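Local atomic coordinates of outer membrane associated protein (Francisella tularensis subsp. tularensis, PDB entry 6U83), a protein that probably ties the outer membrane to the peptidoglycan through its OmpA-like domain, the part present in this chain, and may have porin activity. Residues K77-F82 and K129-D134; V83-D88 and A164-P169; K119-V124 and I138-F143. All blocks are in the same frame, centred on the assembly; numbering follows the deposited sequence.

From the N terminus, helix 73-89 contributes first K77-F82 and then V83-D88, so interactions 1 and 2 open on the same helix. Helix 110-130 follows and opens interaction 3 with K119-V124. Its last residues and the loop after them, K129-D134, return to helix 73-89 and close interaction 1; strand 138-142 then closes interaction 3, and strand 161-172 closes interaction 2 last. Interaction 3 is thus nested within the loop of interaction 2, whereas interaction 1 crosses both. Interaction 1 joins the end of helix 110-130 and the turn after it to helix 73-89, and interactions 2 and 3 each pack one of these helices on the same mixed sheet, their centres about 17 Å apart.

Interaction 1: K77-F82 and K129-D134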
loop_
_atom_site.group_PDB
_atom_site.type_symbol
_atom_site.label_atom_id
_atom_site.label_comp_id
_atom_site.label_asym_id
_atom_site.label_seq_id
_atom_site.Cartn_x
_atom_site.Cartn_y
_atom_site.Cartn_z
ATOM N N LYS A 77 4.324 -10.359 2.092
ATOM C CA LYS A 77 3.716 -11.041 0.954
ATOM C C LYS A 77 3.024 -10.037 0.042
ATOM O O LYS A 77 3.243 -10.032 -1.176
ATOM C CB LYS A 77 2.743 -12.123 1.428
ATOM C CG LYS A 77 3.435 -13.412 1.854
ATOM C CD LYS A 77 2.437 -14.567 1.996
ATOM C CE LYS A 77 3.137 -15.885 2.320
ATOM N NZ LYS A 77 2.187 -17.042 2.320
ATOM N N ALA A 78 2.224 -9.137 0.620
ATOM C CA ALA A 78 1.519 -8.146 -0.193
ATOM C C ALA A 78 2.498 -7.285 -0.981
ATOM O O ALA A 78 2.331 -7.073 -2.187
ATOM C CB ALA A 78 0.635 -7.262 0.692
ATOM N N ILE A 79 3.532 -6.780 -0.314
ATOM C CA ILE A 79 4.463 -5.873 -0.983
ATOM C C ILE A 79 5.130 -6.571 -2.163
ATOM O O ILE A 79 5.257 -6.007 -3.258
ATOM C CB ILE A 79 5.495 -5.340 0.024
ATOM C CG1 ILE A 79 4.784 -4.499 1.084
ATOM C CG2 ILE A 79 6.570 -4.551 -0.695
ATOM C CD1 ILE A 79 5.653 -4.170 2.263
ATOM N N ALA A 80 5.550 -7.820 -1.961
ATOM C CA ALA A 80 6.224 -8.566 -3.017
ATOM C C ALA A 80 5.364 -8.662 -4.266
ATOM O O ALA A 80 5.862 -8.502 -5.384
ATOM C CB ALA A 80 6.576 -9.966 -2.516
ATOM N N SER A 81 4.070 -8.939 -4.097
ATOM C CA SER A 81 3.178 -9.000 -5.248
ATOM C C SER A 81 2.963 -7.623 -5.852
ATOM O O SER A 81 2.867 -7.479 -7.076
ATOM C CB SER A 81 1.841 -9.606 -4.843
ATOM O OG SER A 81 1.987 -10.989 -4.598
ATOM N N PHE A 82 2.854 -6.607 -5.001
ATOM C CA PHE A 82 2.774 -5.232 -5.476
ATOM C C PHE A 82 3.966 -4.896 -6.357
ATOM O O PHE A 82 3.812 -4.336 -7.447
ATOM C CB PHE A 82 2.710 -4.303 -4.267
ATOM C CG PHE A 82 2.335 -2.901 -4.595
ATOM C CD1 PHE A 82 1.068 -2.602 -5.042
ATOM C CD2 PHE A 82 3.234 -1.879 -4.413
ATOM C CE1 PHE A 82 0.713 -1.321 -5.318
ATOM C CE2 PHE A 82 2.879 -0.597 -4.689
ATOM C CZ PHE A 82 1.615 -0.316 -5.143
ATOM N N LYS A 129 13.062 -2.300 -2.261
ATOM C CA LYS A 129 14.398 -2.269 -2.838
ATOM C C LYS A 129 15.067 -3.634 -2.745
ATOM O O LYS A 129 15.735 -4.066 -3.694
ATOM C CB LYS A 129 15.242 -1.188 -2.153
ATOM C CG LYS A 129 14.854 0.238 -2.552
ATOM C CD LYS A 129 15.715 1.277 -1.861
ATOM C CE LYS A 129 14.973 1.967 -0.724
ATOM N NZ LYS A 129 15.808 3.047 -0.094
ATOM N N GLN A 130 14.895 -4.333 -1.614
ATOM C CA GLN A 130 15.426 -5.690 -1.495
ATOM C C GLN A 130 14.903 -6.580 -2.613
ATOM O O GLN A 130 15.620 -7.458 -3.108
ATOM C CB GLN A 130 15.063 -6.288 -0.134
ATOM C CG GLN A 130 15.733 -5.628 1.060
ATOM C CD GLN A 130 15.238 -6.187 2.384
ATOM O OE1 GLN A 130 15.175 -7.405 2.574
ATOM N NE2 GLN A 130 14.868 -5.298 3.302
ATOM N N LEU A 131 13.665 -6.349 -3.041
ATOM C CA LEU A 131 13.009 -7.159 -4.055
ATOM C C LEU A 131 13.469 -6.868 -5.482
ATOM O O LEU A 131 12.926 -7.469 -6.416
ATOM C CB LEU A 131 11.504 -6.957 -3.943
ATOM C CG LEU A 131 10.981 -7.391 -2.574
ATOM C CD1 LEU A 131 9.491 -7.141 -2.452
ATOM C CD2 LEU A 131 11.288 -8.852 -2.346
ATOM N N GLY A 132 14.434 -5.976 -5.685
ATOM C CA GLY A 132 14.930 -5.681 -7.016
ATOM C C GLY A 132 14.318 -4.474 -7.692
ATOM O O GLY A 132 14.509 -4.301 -8.905
ATOM N N LEU A 133 13.580 -3.648 -6.953
ATOM C CA LEU A 133 13.050 -2.391 -7.458
ATOM C C LEU A 133 14.014 -1.263 -7.113
ATOM O O LEU A 133 14.597 -1.239 -6.027
ATOM C CB LEU A 133 11.671 -2.110 -6.862
ATOM C CG LEU A 133 10.870 -0.972 -7.486
ATOM C CD1 LEU A 133 10.469 -1.318 -8.914
ATOM C CD2 LEU A 133 9.649 -0.681 -6.637
ATOM N N ASP A 134 14.176 -0.326 -8.034
ATOM C CA ASP A 134 15.225 0.672 -7.897
ATOM C C ASP A 134 14.750 1.875 -7.084
ATOM O O ASP A 134 13.617 2.341 -7.235
ATOM C CB ASP A 134 15.702 1.079 -9.287
ATOM C CG ASP A 134 15.942 -0.133 -10.177
ATOM O OD1 ASP A 134 16.826 -0.953 -9.844
ATOM O OD2 ASP A 134 15.212 -0.297 -11.179
#
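Leu-131 carries this contact almost alone, pressing one methyl of its fork onto the backbone of helix 73-89 at Ala-80. Its CD1 lies 3.6 Å from Ala-80 CA and 4.0 Å from Ala-80 N, so the methyl sits on the main chain of the helix as much as on its side chains. The CB of Ala-80 touches the same methyl from beside it, CB to CD1 being 4.1 Å, and Ile-79 closes in with its CG2 branch, 4.3 Å from Leu-131 CD1. The leucine gets there with CG anti to its own carbonyl carbon (chi1 -61°) and CD1 fully extended from CA (chi2 178°), which sends that branch forward. CD2 stays further back, 4.8 Å from Ala-80 CB.

Leu-131 stands where helix 110-130 gives out, and the next residue, Gly-132, turns the chain away in a Schellman motif. Its phi is positive (96°), and its N bonds to Lys-129 O at 3.1 Å within the final turn. Leu-131 faces the neighbouring helix just before this turn, both helices belonging to the layer that covers the sheet of this OmpA-like domain. With the alpha carbons of Ala-80 and Leu-131 7.0 Å apart, the small alanine lets the leucine come down onto the helix.

Away from this spot the interface opens quickly. Lys-77 on one segment and Gln-130, Gly-132 and Asp-134 on the other are exposed and do not touch across it, and the surface buried between the segments is only 90 Å². On the inner side the packing continues: Ile-79 also rests on Tyr-127 and Met-128 of helix 110-130, while Leu-131 and Leu-133 both lean on Val-83. A weak hydrogen bond from Lys-87 NZ reaches Leu-131 O.

Interaction 2: V83-D88 and A164-P169; sequences VNFIKD and ASVSAP
Val-166 directs its CG2 methyl at the rim of the Phe-85 ring, in the plane of the ring, and meets two neighbouring carbons there: CG2 is 4.0 Å from both CE2 and CD2 of Phe-85. The two side chains run past one another in opposite senses. The far end of the ring reaches further along the strand, where Phe-85 CZ lies 4.3 Å from Ala-168 CB. From the next position on the helix, Ile-86 brings CG1 to within 4.3 Å of the same Val-166 CG2, so one valine methyl meets an aromatic edge and, roughly at right angles to it, an aliphatic branch. Phe-85 reaches over the strand because its CG is anti to the backbone N (chi1 176°).

Around this apolar core, Val-56 and Val-58 of strand 55-63 touch the phenylalanine, as do Pro-29 and Ile-91, while Val-94 of strand 94-98 supports both Ile-86 and Val-166. Phe-82, one turn earlier on the helix, also touches Val-166. The strand itself is pinned by backbone hydrogen bonds from Val-166 to Val-58 and from Ala-168 to Val-56. On the outward side, Ser-167 OG is hydrogen-bonded to Thr-57 OG1.

The axes of 83-88 and 164-169 approach to 9.8 Å at 37°, a buried helix-on-sheet packing that belongs to the two-layer alpha/beta sandwich of OmpA-like domains.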
loop_
_atom_site.group_PDB
_atom_site.type_symbol
_atom_site.label_atom_id
_atom_site.label_comp_id
_atom_site.label_asym_id
_atom_site.label_seq_id
_atom_site.Cartn_x
_atom_site.Cartn_y
_atom_site.Cartn_z
ATOM N N VAL A 83 5.173 -5.244 -5.901
ATOM C CA VAL A 83 6.382 -4.930 -6.656
ATOM C C VAL A 83 6.423 -5.722 -7.957
ATOM O O VAL A 83 6.821 -5.197 -9.008
ATOM C CB VAL A 83 7.626 -5.191 -5.786
ATOM C CG1 VAL A 83 8.895 -5.095 -6.612
ATOM C CG2 VAL A 83 7.666 -4.212 -4.618
ATOM N N ASN A 84 6.010 -6.994 -7.909
ATOM C CA ASN A 84 5.985 -7.842 -9.100
ATOM C C ASN A 84 5.122 -7.235 -10.200
ATOM O O ASN A 84 5.430 -7.373 -11.392
ATOM C CB ASN A 84 5.473 -9.238 -8.725
ATOM C CG ASN A 84 6.203 -10.353 -9.453
ATOM O OD1 ASN A 84 7.258 -10.812 -9.008
ATOM N ND2 ASN A 84 5.641 -10.805 -10.573
ATOM N N PHE A 85 4.046 -6.549 -9.818
ATOM C CA PHE A 85 3.205 -5.862 -10.790
ATOM C C PHE A 85 3.902 -4.625 -11.344
ATOM O O PHE A 85 3.837 -4.353 -12.550
ATOM C CB PHE A 85 1.884 -5.501 -10.120
ATOM C CG PHE A 85 0.944 -4.711 -10.984
ATOM C CD1 PHE A 85 0.257 -5.317 -12.012
ATOM C CD2 PHE A 85 0.704 -3.379 -10.720
ATOM C CE1 PHE A 85 -0.628 -4.603 -12.783
ATOM C CE2 PHE A 85 -0.177 -2.658 -11.491
ATOM C CZ PHE A 85 -0.846 -3.272 -12.525
ATOM N N ILE A 86 4.578 -3.869 -10.476
ATOM C CA ILE A 86 5.312 -2.688 -10.915
ATOM C C ILE A 86 6.393 -3.073 -11.920
ATOM O O ILE A 86 6.540 -2.437 -12.970
ATOM C CB ILE A 86 5.902 -1.948 -9.702
ATOM C CG1 ILE A 86 4.777 -1.353 -8.860
ATOM C CG2 ILE A 86 6.884 -0.862 -10.142
ATOM C CD1 ILE A 86 5.208 -1.066 -7.446
ATOM N N LYS A 87 7.162 -4.124 -11.620
ATOM C CA LYS A 87 8.224 -4.531 -12.539
ATOM C C LYS A 87 7.661 -5.067 -13.850
ATOM O O LYS A 87 8.296 -4.931 -14.902
ATOM C CB LYS A 87 9.128 -5.577 -11.884
ATOM C CG LYS A 87 9.973 -5.055 -10.728
ATOM C CD LYS A 87 11.083 -6.041 -10.331
ATOM C CE LYS A 87 10.533 -7.317 -9.705
ATOM N NZ LYS A 87 11.602 -8.330 -9.462
ATOM N N ASP A 88 6.477 -5.676 -13.813
ATOM C CA ASP A 88 5.901 -6.212 -15.038
ATOM C C ASP A 88 5.199 -5.134 -15.845
ATOM O O ASP A 88 5.250 -5.150 -17.078
ATOM C CB ASP A 88 4.937 -7.352 -14.720
ATOM C CG ASP A 88 5.642 -8.687 -14.595
ATOM O OD1 ASP A 88 6.563 -8.949 -15.403
ATOM O OD2 ASP A 88 5.283 -9.472 -13.688
ATOM N N ALA A 164 -0.429 2.640 -0.945
ATOM C CA ALA A 164 0.069 3.023 -2.260
ATOM C C ALA A 164 -0.880 2.477 -3.315
ATOM O O ALA A 164 -1.532 1.451 -3.099
ATOM C CB ALA A 164 1.483 2.495 -2.504
ATOM N N SER A 165 -0.942 3.165 -4.457
ATOM C CA SER A 165 -1.727 2.701 -5.587
ATOM C C SER A 165 -1.034 3.095 -6.884
ATOM O O SER A 165 -0.525 4.207 -7.010
ATOM C CB SER A 165 -3.153 3.266 -5.543
ATOM O OG SER A 165 -3.155 4.674 -5.414
ATOM N N VAL A 166 -1.020 2.169 -7.844
ATOM C CA VAL A 166 -0.478 2.408 -9.176
ATOM C C VAL A 166 -1.465 1.881 -10.213
ATOM O O VAL A 166 -2.273 0.993 -9.932
ATOM C CB VAL A 166 0.909 1.751 -9.347
ATOM C CG1 VAL A 166 1.933 2.431 -8.447
ATOM C CG2 VAL A 166 0.836 0.283 -9.019
ATOM N N SER A 167 -1.401 2.436 -11.419
ATOM C CA SER A 167 -2.294 2.056 -12.500
ATOM C C SER A 167 -1.493 1.747 -13.751
ATOM O O SER A 167 -0.397 2.264 -13.960
ATOM C CB SER A 167 -3.309 3.158 -12.817
ATOM O OG SER A 167 -4.083 3.443 -11.675
ATOM N N ALA A 168 -2.058 0.906 -14.583
ATOM C CA ALA A 168 -1.403 0.551 -15.827
ATOM C C ALA A 168 -2.431 -0.115 -16.721
ATOM O O ALA A 168 -3.411 -0.678 -16.219
ATOM C CB ALA A 168 -0.212 -0.376 -15.579
ATOM N N PRO A 169 -2.271 -0.052 -18.036
ATOM C CA PRO A 169 -3.179 -0.788 -18.918
ATOM C C PRO A 169 -3.100 -2.289 -18.652
ATOM O O PRO A 169 -2.095 -2.806 -18.156
ATOM C CB PRO A 169 -2.676 -0.428 -20.320
ATOM C CG PRO A 169 -1.979 0.904 -20.142
ATOM C CD PRO A 169 -1.352 0.828 -18.786
#

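Interaction 3: K119-V124 and I138-F143. With DAL (D-alanine), chain D.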
loop_
_atom_site.group_PDB
_atom_site.type_symbol
_atom_site.label_atom_id
_atom_site.label_comp_id
_atom_site.label_asym_id
_atom_site.label_seq_id
_atom_site.Cartn_x
_atom_site.Cartn_y
_atom_site.Cartn_z
ATOM N N LYS A 119 8.685 6.490 9.198
ATOM C CA LYS A 119 9.455 5.266 9.375
ATOM C C LYS A 119 8.739 4.074 8.765
ATOM O O LYS A 119 9.393 3.146 8.276
ATOM C CB LYS A 119 9.700 4.999 10.859
ATOM C CG LYS A 119 10.655 5.958 11.594
ATOM C CD LYS A 119 10.737 5.535 13.079
ATOM C CE LYS A 119 11.802 6.275 13.835
ATOM N NZ LYS A 119 11.797 5.844 15.281
ATOM N N ARG A 120 7.400 4.079 8.787
ATOM C CA ARG A 120 6.645 2.988 8.179
ATOM C C ARG A 120 6.790 3.019 6.660
ATOM O O ARG A 120 7.113 2.000 6.034
ATOM C CB ARG A 120 5.178 3.080 8.610
ATOM C CG ARG A 120 4.938 2.669 10.099
ATOM C CD ARG A 120 3.470 2.859 10.563
ATOM N NE ARG A 120 3.290 2.229 11.868
ATOM C CZ ARG A 120 2.401 2.604 12.786
ATOM N NH1 ARG A 120 1.585 3.639 12.571
ATOM N NH2 ARG A 120 2.328 1.926 13.925
ATOM N N ALA A 121 6.582 4.191 6.053
ATOM C CA ALA A 121 6.813 4.334 4.616
ATOM C C ALA A 121 8.237 3.938 4.238
ATOM O O ALA A 121 8.458 3.286 3.209
ATOM C CB ALA A 121 6.552 5.773 4.185
ATOM N N GLN A 122 9.216 4.311 5.059
ATOM C CA GLN A 122 10.600 3.967 4.738
ATOM C C GLN A 122 10.823 2.464 4.818
ATOM O O GLN A 122 11.573 1.895 4.012
ATOM C CB GLN A 122 11.571 4.689 5.668
ATOM C CG GLN A 122 13.014 4.557 5.199
ATOM C CD GLN A 122 13.202 5.028 3.751
ATOM O OE1 GLN A 122 12.820 6.148 3.390
ATOM N NE2 GLN A 122 13.792 4.170 2.921
ATOM N N ALA A 123 10.199 1.814 5.802
ATOM C CA ALA A 123 10.243 0.361 5.896
ATOM C C ALA A 123 9.723 -0.276 4.616
ATOM O O ALA A 123 10.402 -1.103 3.994
ATOM C CB ALA A 123 9.421 -0.111 7.102
ATOM N N VAL A 124 8.505 0.106 4.210
ATOM C CA VAL A 124 7.911 -0.461 2.998
ATOM C C VAL A 124 8.867 -0.299 1.827
ATOM O O VAL A 124 9.145 -1.253 1.088
ATOM C CB VAL A 124 6.545 0.182 2.707
ATOM C CG1 VAL A 124 6.100 -0.164 1.296
ATOM C CG2 VAL A 124 5.517 -0.319 3.689
ATOM N N ILE A 138 10.927 5.363 -6.246
ATOM C CA ILE A 138 10.172 5.268 -4.998
ATOM C C ILE A 138 10.187 6.600 -4.269
ATOM O O ILE A 138 11.255 7.164 -4.012
ATOM C CB ILE A 138 10.708 4.158 -4.074
ATOM C CG1 ILE A 138 10.619 2.796 -4.759
ATOM C CG2 ILE A 138 9.896 4.106 -2.796
ATOM C CD1 ILE A 138 11.304 1.701 -3.984
ATOM N N ILE A 139 8.999 7.080 -3.912
ATOM C CA ILE A 139 8.814 8.316 -3.165
ATOM C C ILE A 139 8.043 7.987 -1.899
ATOM O O ILE A 139 7.007 7.314 -1.960
ATOM C CB ILE A 139 8.052 9.370 -3.985
ATOM C CG1 ILE A 139 8.767 9.643 -5.308
ATOM C CG2 ILE A 139 7.872 10.633 -3.160
ATOM C CD1 ILE A 139 8.175 8.894 -6.486
ATOM N N THR A 140 8.526 8.487 -0.761
ATOM C CA THR A 140 7.907 8.222 0.527
ATOM C C THR A 140 7.390 9.516 1.146
ATOM O O THR A 140 8.030 10.571 1.048
ATOM C CB THR A 140 8.883 7.521 1.481
ATOM O OG1 THR A 140 9.962 8.395 1.824
ATOM C CG2 THR A 140 9.457 6.278 0.825
ATOM N N LYS A 141 6.210 9.410 1.759
ATOM C CA LYS A 141 5.511 10.475 2.460
ATOM C C LYS A 141 4.947 9.916 3.756
ATOM O O LYS A 141 4.411 8.803 3.776
ATOM C CB LYS A 141 4.349 11.028 1.641
ATOM C CG LYS A 141 4.685 11.966 0.498
ATOM C CD LYS A 141 3.380 12.452 -0.136
ATOM C CE LYS A 141 3.514 13.807 -0.843
ATOM N NZ LYS A 141 2.180 14.305 -1.340
ATOM N N GLY A 142 5.067 10.684 4.831
ATOM C CA GLY A 142 4.412 10.382 6.096
ATOM C C GLY A 142 3.282 11.363 6.331
ATOM O O GLY A 142 3.345 12.506 5.891
ATOM N N PHE A 143 2.231 10.910 7.006
ATOM C CA PHE A 143 1.094 11.776 7.276
ATOM C C PHE A 143 0.718 11.815 8.747
ATOM O O PHE A 143 -0.207 12.550 9.116
ATOM C CB PHE A 143 -0.127 11.335 6.453
ATOM C CG PHE A 143 0.022 11.577 4.971
ATOM C CD1 PHE A 143 -0.375 12.775 4.412
ATOM C CD2 PHE A 143 0.563 10.607 4.141
ATOM C CE1 PHE A 143 -0.227 13.009 3.058
ATOM C CE2 PHE A 143 0.704 10.824 2.790
ATOM C CZ PHE A 143 0.313 12.029 2.246
HETATM N N DAL D . -0.293 5.981 17.177
HETATM C CA DAL D . 0.274 4.648 17.319
HETATM C CB DAL D . 1.500 4.681 18.247
HETATM C C DAL D . 0.634 4.015 15.976
HETATM O O DAL D . 1.254 2.948 15.973
HETATM O OXT DAL D . 0.324 4.534 14.888
#
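Ala-121 brings the helix unusually close to strand 138-142, its methyl meeting both a strand carbonyl and a side chain: CB is 3.7 Å from Lys-141 O and 4.0 Å from Thr-140 CB. The alpha carbons of Ala-121 and Thr-140 are just 5.7 Å apart, and the axes of 119-124 and 138-142 approach to 7.3 Å. Thr-140 adds its methyl from alongside, CG2 lying 4.0 Å from Ala-121 O. Toward the more exposed side, Gln-122, bent at its second torsion, crosses Thr-140 obliquely and leaves OE1 4.0 Å from Thr-140 OG1, too far for a bond. The amide's polar partner is instead Asp-126, whose OD1 accepts a hydrogen bond from NE2.

The next residue back along the helix faces another way. Arg-120 extends fully from CG to NE and offers the edge of its guanidinium to the carboxylate of D-alanine in an end-on, two-pronged grip from NH1 and NH2. NH1 bonds to OXT at 2.8 Å (158° at the hydrogen) and NH2 to O at 2.5 Å (152°), the latter length short enough to be taken with caution. Lys-68 O on NE and Tyr-99 O on NH1 fix the rotation of the group. Asp-67 N adds a further bond to the ligand, while the acceptors Asn-113 OD1 and Ser-101 O suit its amino group. In related OmpA-like domains an arginine binds the diaminopimelate of the stem peptide, so the pocket is consistent with binding peptidoglycan.

Segments 119-124 and 138-142 run nearly antiparallel, at 157°, within consecutive elements of the beta-alpha-beta unit 94-98, 110-130 and 138-142. Strand 138-142 pairs in parallel with 94-98, whose Val-96 supports Ala-121 and Val-124, and Val-162 of strand 161-172 touches both Arg-120 and Val-124.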